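Local coordinates for putative polyketide synthase (Brevibacillus brevis, PDB 6HP2), which probably methylates oxygen atoms of polyketide intermediates as the S-adenosylmethionine-dependent O-methyltransferase domain of a trans-AT polyketide synthase likely involved in bacillaene biosynthesis, at residues A[81-93]-A[320-334]. Sequence-based numbering, arbitrary orientation.
Sequences VEMRQVLFCKENF and LAEMINSGYIPYPKQ. With SAH (S-adenosyl-L-homocysteine), chain B.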
loop_
_atom_site.group_PDB
_atom_site.type_symbol
_atom_site.label_atom_id
_atom_site.label_comp_id
_atom_site.label_asym_id
_atom_site.label_seq_id
_atom_site.Cartn_x
_atom_site.Cartn_y
_atom_site.Cartn_z
ATOM N N VAL A 81 -9.754 5.031 2.586
ATOM C CA VAL A 81 -9.230 6.358 2.822
ATOM C C VAL A 81 -8.614 6.441 4.224
ATOM O O VAL A 81 -7.570 7.054 4.420
ATOM C CB VAL A 81 -10.346 7.389 2.633
ATOM C CG1 VAL A 81 -9.885 8.734 3.159
ATOM C CG2 VAL A 81 -10.769 7.471 1.101
ATOM N N GLU A 82 -9.308 5.925 5.222
ATOM C CA GLU A 82 -8.822 6.050 6.596
ATOM C C GLU A 82 -7.424 5.452 6.718
ATOM O O GLU A 82 -6.527 6.039 7.325
ATOM C CB GLU A 82 -9.785 5.339 7.536
ATOM C CG GLU A 82 -9.275 5.290 9.020
ATOM C CD GLU A 82 -10.050 4.254 9.827
ATOM O OE1 GLU A 82 -11.117 4.642 10.330
ATOM O OE2 GLU A 82 -9.608 3.057 9.915
ATOM N N MET A 83 -7.234 4.258 6.168
ATOM C CA MET A 83 -5.931 3.600 6.249
ATOM C C MET A 83 -4.834 4.427 5.601
ATOM O O MET A 83 -3.728 4.547 6.130
ATOM C CB MET A 83 -5.985 2.238 5.590
ATOM C CG MET A 83 -4.655 1.493 5.655
ATOM S SD MET A 83 -4.810 -0.261 5.122
ATOM C CE MET A 83 -5.284 -0.142 3.423
ATOM N N ARG A 84 -5.096 4.960 4.426
ATOM C CA ARG A 84 -4.128 5.852 3.778
ATOM C C ARG A 84 -3.867 7.101 4.606
ATOM O O ARG A 84 -2.737 7.592 4.643
ATOM C CB ARG A 84 -4.645 6.203 2.384
ATOM C CG ARG A 84 -4.474 5.062 1.408
ATOM C CD ARG A 84 -5.203 5.379 0.080
ATOM N NE ARG A 84 -4.722 4.516 -0.999
ATOM C CZ ARG A 84 -5.074 3.236 -1.144
ATOM N NH1 ARG A 84 -5.884 2.636 -0.245
ATOM N NH2 ARG A 84 -4.589 2.568 -2.162
ATOM N N GLN A 85 -4.889 7.624 5.295
ATOM C CA GLN A 85 -4.654 8.778 6.147
ATOM C C GLN A 85 -3.659 8.440 7.247
ATOM O O GLN A 85 -2.790 9.256 7.591
ATOM C CB GLN A 85 -5.949 9.300 6.792
ATOM C CG GLN A 85 -6.942 9.917 5.768
ATOM C CD GLN A 85 -8.242 10.289 6.403
ATOM O OE1 GLN A 85 -8.635 9.682 7.394
ATOM N NE2 GLN A 85 -8.929 11.286 5.849
ATOM N N VAL A 86 -3.784 7.253 7.833
ATOM C CA VAL A 86 -2.819 6.842 8.860
ATOM C C VAL A 86 -1.445 6.714 8.231
ATOM O O VAL A 86 -0.451 7.089 8.817
ATOM C CB VAL A 86 -3.252 5.542 9.561
ATOM C CG1 VAL A 86 -2.173 5.063 10.619
ATOM C CG2 VAL A 86 -4.600 5.795 10.334
ATOM N N LEU A 87 -1.366 6.214 7.011
ATOM C CA LEU A 87 -0.048 6.045 6.400
ATOM C C LEU A 87 0.627 7.393 6.178
ATOM O O LEU A 87 1.846 7.528 6.373
ATOM C CB LEU A 87 -0.188 5.316 5.036
ATOM C CG LEU A 87 1.097 5.060 4.234
ATOM C CD1 LEU A 87 1.934 4.019 4.941
ATOM C CD2 LEU A 87 0.701 4.584 2.811
ATOM N N PHE A 88 -0.147 8.382 5.707
ATOM C CA PHE A 88 0.384 9.665 5.289
ATOM C C PHE A 88 0.452 10.727 6.408
ATOM O O PHE A 88 0.918 11.851 6.156
ATOM C CB PHE A 88 -0.425 10.210 4.114
ATOM C CG PHE A 88 -0.120 9.523 2.754
ATOM C CD1 PHE A 88 0.981 9.879 2.011
ATOM C CD2 PHE A 88 -0.994 8.587 2.224
ATOM C CE1 PHE A 88 1.261 9.310 0.822
ATOM C CE2 PHE A 88 -0.739 7.982 1.018
ATOM C CZ PHE A 88 0.400 8.338 0.302
ATOM N N CYS A 89 -0.011 10.436 7.610
ATOM C CA CYS A 89 -0.345 11.526 8.540
ATOM C C CYS A 89 0.850 12.143 9.271
ATOM O O CYS A 89 0.641 13.083 10.077
ATOM C CB CYS A 89 -1.359 11.062 9.581
ATOM S SG CYS A 89 -0.691 9.972 10.862
ATOM N N LYS A 90 2.083 11.676 9.001
ATOM C CA LYS A 90 3.289 12.307 9.541
ATOM C C LYS A 90 4.026 13.134 8.488
ATOM O O LYS A 90 5.054 13.684 8.777
ATOM C CB LYS A 90 4.283 11.270 10.120
ATOM C CG LYS A 90 3.698 10.440 11.242
ATOM C CD LYS A 90 3.402 11.236 12.468
ATOM C CE LYS A 90 2.817 10.332 13.605
ATOM N NZ LYS A 90 3.752 9.269 14.044
ATOM N N GLU A 91 3.548 13.196 7.261
ATOM C CA GLU A 91 4.245 13.873 6.185
ATOM C C GLU A 91 3.829 15.329 6.129
ATOM O O GLU A 91 2.708 15.684 6.494
ATOM C CB GLU A 91 3.924 13.175 4.866
ATOM C CG GLU A 91 4.135 11.667 4.972
ATOM C CD GLU A 91 5.487 11.292 5.623
ATOM O OE1 GLU A 91 6.532 11.840 5.171
ATOM O OE2 GLU A 91 5.492 10.455 6.600
ATOM N N ASN A 92 4.763 16.170 5.745
ATOM C CA ASN A 92 4.536 17.600 5.515
ATOM C C ASN A 92 4.506 17.805 4.005
ATOM O O ASN A 92 5.564 17.817 3.347
ATOM C CB ASN A 92 5.630 18.452 6.164
ATOM C CG ASN A 92 5.431 19.915 5.920
ATOM O OD1 ASN A 92 4.677 20.276 5.067
ATOM N ND2 ASN A 92 6.127 20.766 6.669
ATOM N N PHE A 93 3.294 17.934 3.445
ATOM C CA PHE A 93 3.200 18.032 1.993
ATOM C C PHE A 93 3.619 19.413 1.500
ATOM O O PHE A 93 3.883 19.587 0.301
ATOM C CB PHE A 93 1.784 17.729 1.516
ATOM C CG PHE A 93 1.461 16.305 1.500
ATOM C CD1 PHE A 93 1.085 15.648 2.663
ATOM C CD2 PHE A 93 1.483 15.585 0.315
ATOM C CE1 PHE A 93 0.771 14.309 2.661
ATOM C CE2 PHE A 93 1.161 14.227 0.332
ATOM C CZ PHE A 93 0.803 13.600 1.494
ATOM N N LEU A 320 -4.213 5.046 14.658
ATOM C CA LEU A 320 -5.411 5.752 14.219
ATOM C C LEU A 320 -5.874 6.742 15.278
ATOM O O LEU A 320 -6.186 7.897 14.974
ATOM C CB LEU A 320 -6.525 4.744 13.929
ATOM C CG LEU A 320 -7.901 5.236 13.571
ATOM C CD1 LEU A 320 -7.900 6.104 12.279
ATOM C CD2 LEU A 320 -8.850 4.011 13.423
ATOM N N ALA A 321 -5.918 6.302 16.539
ATOM C CA ALA A 321 -6.361 7.190 17.612
ATOM C C ALA A 321 -5.382 8.351 17.813
ATOM O O ALA A 321 -5.786 9.480 18.136
ATOM C CB ALA A 321 -6.538 6.368 18.885
ATOM N N GLU A 322 -4.092 8.087 17.639
ATOM C CA GLU A 322 -3.097 9.159 17.719
ATOM C C GLU A 322 -3.324 10.171 16.605
ATOM O O GLU A 322 -3.292 11.372 16.812
ATOM C CB GLU A 322 -1.679 8.584 17.625
ATOM C CG GLU A 322 -0.552 9.626 17.722
ATOM C CD GLU A 322 0.809 9.069 17.347
ATOM O OE1 GLU A 322 1.753 9.242 18.131
ATOM O OE2 GLU A 322 0.960 8.482 16.261
ATOM N N MET A 323 -3.533 9.702 15.385
ATOM C CA MET A 323 -3.862 10.618 14.289
ATOM C C MET A 323 -5.075 11.483 14.582
ATOM O O MET A 323 -5.029 12.709 14.433
ATOM C CB MET A 323 -4.072 9.812 12.989
ATOM C CG MET A 323 -4.356 10.688 11.836
ATOM S SD MET A 323 -4.734 9.786 10.318
ATOM C CE MET A 323 -6.433 9.482 10.741
ATOM N N ILE A 324 -6.183 10.871 14.964
ATOM C CA ILE A 324 -7.392 11.642 15.258
ATOM C C ILE A 324 -7.138 12.643 16.378
ATOM O O ILE A 324 -7.565 13.803 16.308
ATOM C CB ILE A 324 -8.552 10.688 15.596
ATOM C CG1 ILE A 324 -8.914 9.855 14.350
ATOM C CG2 ILE A 324 -9.744 11.445 16.134
ATOM C CD1 ILE A 324 -9.872 8.722 14.651
ATOM N N ASN A 325 -6.445 12.218 17.416
ATOM C CA ASN A 325 -6.151 13.121 18.523
ATOM C C ASN A 325 -5.235 14.277 18.111
ATOM O O ASN A 325 -5.358 15.363 18.657
ATOM C CB ASN A 325 -5.498 12.335 19.666
ATOM C CG ASN A 325 -5.215 13.199 20.881
ATOM O OD1 ASN A 325 -4.065 13.392 21.279
ATOM N ND2 ASN A 325 -6.275 13.738 21.469
ATOM N N SER A 326 -4.320 14.072 17.162
ATOM C CA SER A 326 -3.481 15.189 16.710
ATOM C C SER A 326 -4.294 16.186 15.904
ATOM O O SER A 326 -3.929 17.359 15.810
ATOM C CB SER A 326 -2.326 14.691 15.836
ATOM O OG SER A 326 -2.811 14.358 14.519
ATOM N N GLY A 327 -5.358 15.734 15.257
ATOM C CA GLY A 327 -6.120 16.580 14.331
ATOM C C GLY A 327 -5.438 16.869 13.000
ATOM O O GLY A 327 -5.979 17.639 12.192
ATOM N N TYR A 328 -4.273 16.300 12.752
ATOM C CA TYR A 328 -3.508 16.568 11.539
ATOM C C TYR A 328 -3.650 15.396 10.581
ATOM O O TYR A 328 -3.119 14.293 10.830
ATOM C CB TYR A 328 -2.045 16.800 11.866
ATOM C CG TYR A 328 -1.201 17.059 10.640
ATOM C CD1 TYR A 328 -1.374 18.227 9.865
ATOM C CD2 TYR A 328 -0.196 16.216 10.314
ATOM C CE1 TYR A 328 -0.577 18.481 8.778
ATOM C CE2 TYR A 328 0.637 16.466 9.246
ATOM C CZ TYR A 328 0.440 17.611 8.474
ATOM O OH TYR A 328 1.219 17.822 7.371
ATOM N N ILE A 329 -4.324 15.647 9.461
ATOM C CA ILE A 329 -4.667 14.560 8.537
ATOM C C ILE A 329 -4.490 15.158 7.154
ATOM O O ILE A 329 -5.458 15.642 6.578
ATOM C CB ILE A 329 -6.095 14.034 8.731
ATOM C CG1 ILE A 329 -6.294 13.532 10.133
ATOM C CG2 ILE A 329 -6.380 12.828 7.743
ATOM C CD1 ILE A 329 -7.733 13.158 10.504
ATOM N N PRO A 330 -3.287 15.194 6.589
ATOM C CA PRO A 330 -3.088 15.992 5.352
ATOM C C PRO A 330 -3.542 15.305 4.054
ATOM O O PRO A 330 -3.679 15.981 3.015
ATOM C CB PRO A 330 -1.559 16.202 5.303
ATOM C CG PRO A 330 -1.010 15.020 6.070
ATOM C CD PRO A 330 -2.037 14.735 7.176
ATOM N N TYR A 331 -3.748 14.000 4.058
ATOM C CA TYR A 331 -4.010 13.284 2.805
ATOM C C TYR A 331 -4.392 11.849 3.091
ATOM O O TYR A 331 -3.759 11.239 3.929
ATOM C CB TYR A 331 -2.752 13.288 1.900
ATOM C CG TYR A 331 -3.069 12.511 0.645
ATOM C CD1 TYR A 331 -3.754 13.086 -0.405
ATOM C CD2 TYR A 331 -2.714 11.193 0.563
ATOM C CE1 TYR A 331 -4.093 12.325 -1.522
ATOM C CE2 TYR A 331 -3.060 10.414 -0.527
ATOM C CZ TYR A 331 -3.760 10.982 -1.557
ATOM O OH TYR A 331 -4.100 10.193 -2.609
ATOM N N PRO A 332 -5.388 11.270 2.425
ATOM C CA PRO A 332 -6.369 11.923 1.541
ATOM C C PRO A 332 -7.435 12.591 2.375
ATOM O O PRO A 332 -7.358 12.519 3.585
ATOM C CB PRO A 332 -6.971 10.768 0.722
ATOM C CG PRO A 332 -6.240 9.514 1.114
ATOM C CD PRO A 332 -5.550 9.796 2.439
ATOM N N LYS A 333 -8.419 13.205 1.732
ATOM C CA LYS A 333 -9.637 13.690 2.370
ATOM C C LYS A 333 -10.777 12.712 2.099
ATOM O O LYS A 333 -10.814 12.048 1.061
ATOM C CB LYS A 333 -10.011 15.085 1.845
ATOM C CG LYS A 333 -8.866 16.090 1.857
ATOM C CD LYS A 333 -8.356 16.391 3.268
ATOM C CE LYS A 333 -7.160 17.352 3.243
ATOM N NZ LYS A 333 -6.824 17.992 4.571
ATOM N N GLN A 334 -11.714 12.620 3.034
ATOM C CA GLN A 334 -12.888 11.780 2.828
ATOM C C GLN A 334 -13.869 12.498 1.911
ATOM O O GLN A 334 -13.981 13.724 1.954
ATOM C CB GLN A 334 -13.564 11.450 4.157
ATOM C CG GLN A 334 -12.749 10.542 5.048
ATOM C CD GLN A 334 -12.909 9.068 4.677
ATOM O OE1 GLN A 334 -13.513 8.708 3.641
ATOM N NE2 GLN A 334 -12.345 8.219 5.485
HETATM N N SAH B . -1.278 1.155 -5.098
HETATM C CA SAH B . -2.523 0.987 -5.841
HETATM C CB SAH B . -2.575 -0.345 -6.579
HETATM C CG SAH B . -2.191 -1.568 -5.765
HETATM S SD SAH B . -2.498 -3.095 -6.701
HETATM C C SAH B . -3.664 1.122 -4.864
HETATM O O SAH B . -4.830 1.048 -5.253
HETATM O OXT SAH B . -3.419 1.324 -3.679
HETATM C "C5'" SAH B . -0.780 -3.464 -7.127
HETATM C "C4'" SAH B . -0.210 -2.479 -8.146
HETATM O "O4'" SAH B . 1.198 -2.758 -8.310
HETATM C "C3'" SAH B . -0.812 -2.711 -9.572
HETATM O "O3'" SAH B . -1.044 -1.391 -10.087
HETATM C "C2'" SAH B . 0.269 -3.428 -10.378
HETATM O "O2'" SAH B . 0.265 -3.164 -11.749
HETATM C "C1'" SAH B . 1.533 -2.868 -9.686
HETATM N N9 SAH B . 2.757 -3.648 -9.854
HETATM C C8 SAH B . 2.983 -4.954 -9.526
HETATM N N7 SAH B . 4.230 -5.238 -9.912
HETATM C C5 SAH B . 4.807 -4.122 -10.418
HETATM C C6 SAH B . 6.055 -3.840 -10.960
HETATM N N6 SAH B . 7.056 -4.717 -11.030
HETATM N N1 SAH B . 6.321 -2.569 -11.378
HETATM C C2 SAH B . 5.341 -1.594 -11.366
HETATM N N3 SAH B . 4.103 -1.894 -10.859
HETATM C C4 SAH B . 3.837 -3.138 -10.441
HETATM O O HOH W 1 -2.913 11.823 6.326
HETATM O O HOH W 2 -11.260 9.100 7.965
HETATM O O HOH W 3 -0.832 13.291 12.454
HETATM O O HOH W 4 1.090 18.857 4.797
#
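Tyr331 sets the edge of its ring against one face of Phe88, a T-shaped pair with planes at 86° and CD2 of Tyr331 3.5 Å from CD2 of Phe88. Pro332, joined to Tyr331 by a cis peptide bond, folds back so that its CB sits over the centre of the tyrosine ring, while Phe93 reaches Tyr331 CB obliquely and completes an aromatic cluster. The Tyr331 hydroxyl is hydrogen-bonded to Asp109, which also forms a salt bridge with Arg84, a residue of the S-adenosyl-L-homocysteine site.

Gln85, extended beyond CG, runs across Ile329 with its amide carbon CD 3.4 Å from Ile329 CG2. Its NE2 donates to Pro332 O at 3.0 Å, almost in line but from above the carbonyl plane. Water 2 donates to Gln85 OE1 and accepts from Gln334 NE2, which also bonds to Glu78 O; both ends of the Gln85 amide are thereby held. Residues 328-334, which follow helix 316-326 near the end of this domain construct, pack along helix 70-88, beside the Rossmann-like methyltransferase sheet, and residues 320-326 cross residues 81-88 at 77°.

At that crossing the side chains of Met323 and Gln85 meet at about a right angle. With CG anti to the backbone N (chi1 -178°) and a bend at chi3, Met323 rests its SD 3.4 Å from Gln85 O and also touches Cys89 CB. Leu320 CD1 touches both Glu82 CG and Val86 CG2. Farther along, the Tyr328 hydroxyl donates to Glu91 O at 2.7 Å, in the carbonyl plane on a lone pair, and accepts from water 4, which Phe93 N also binds.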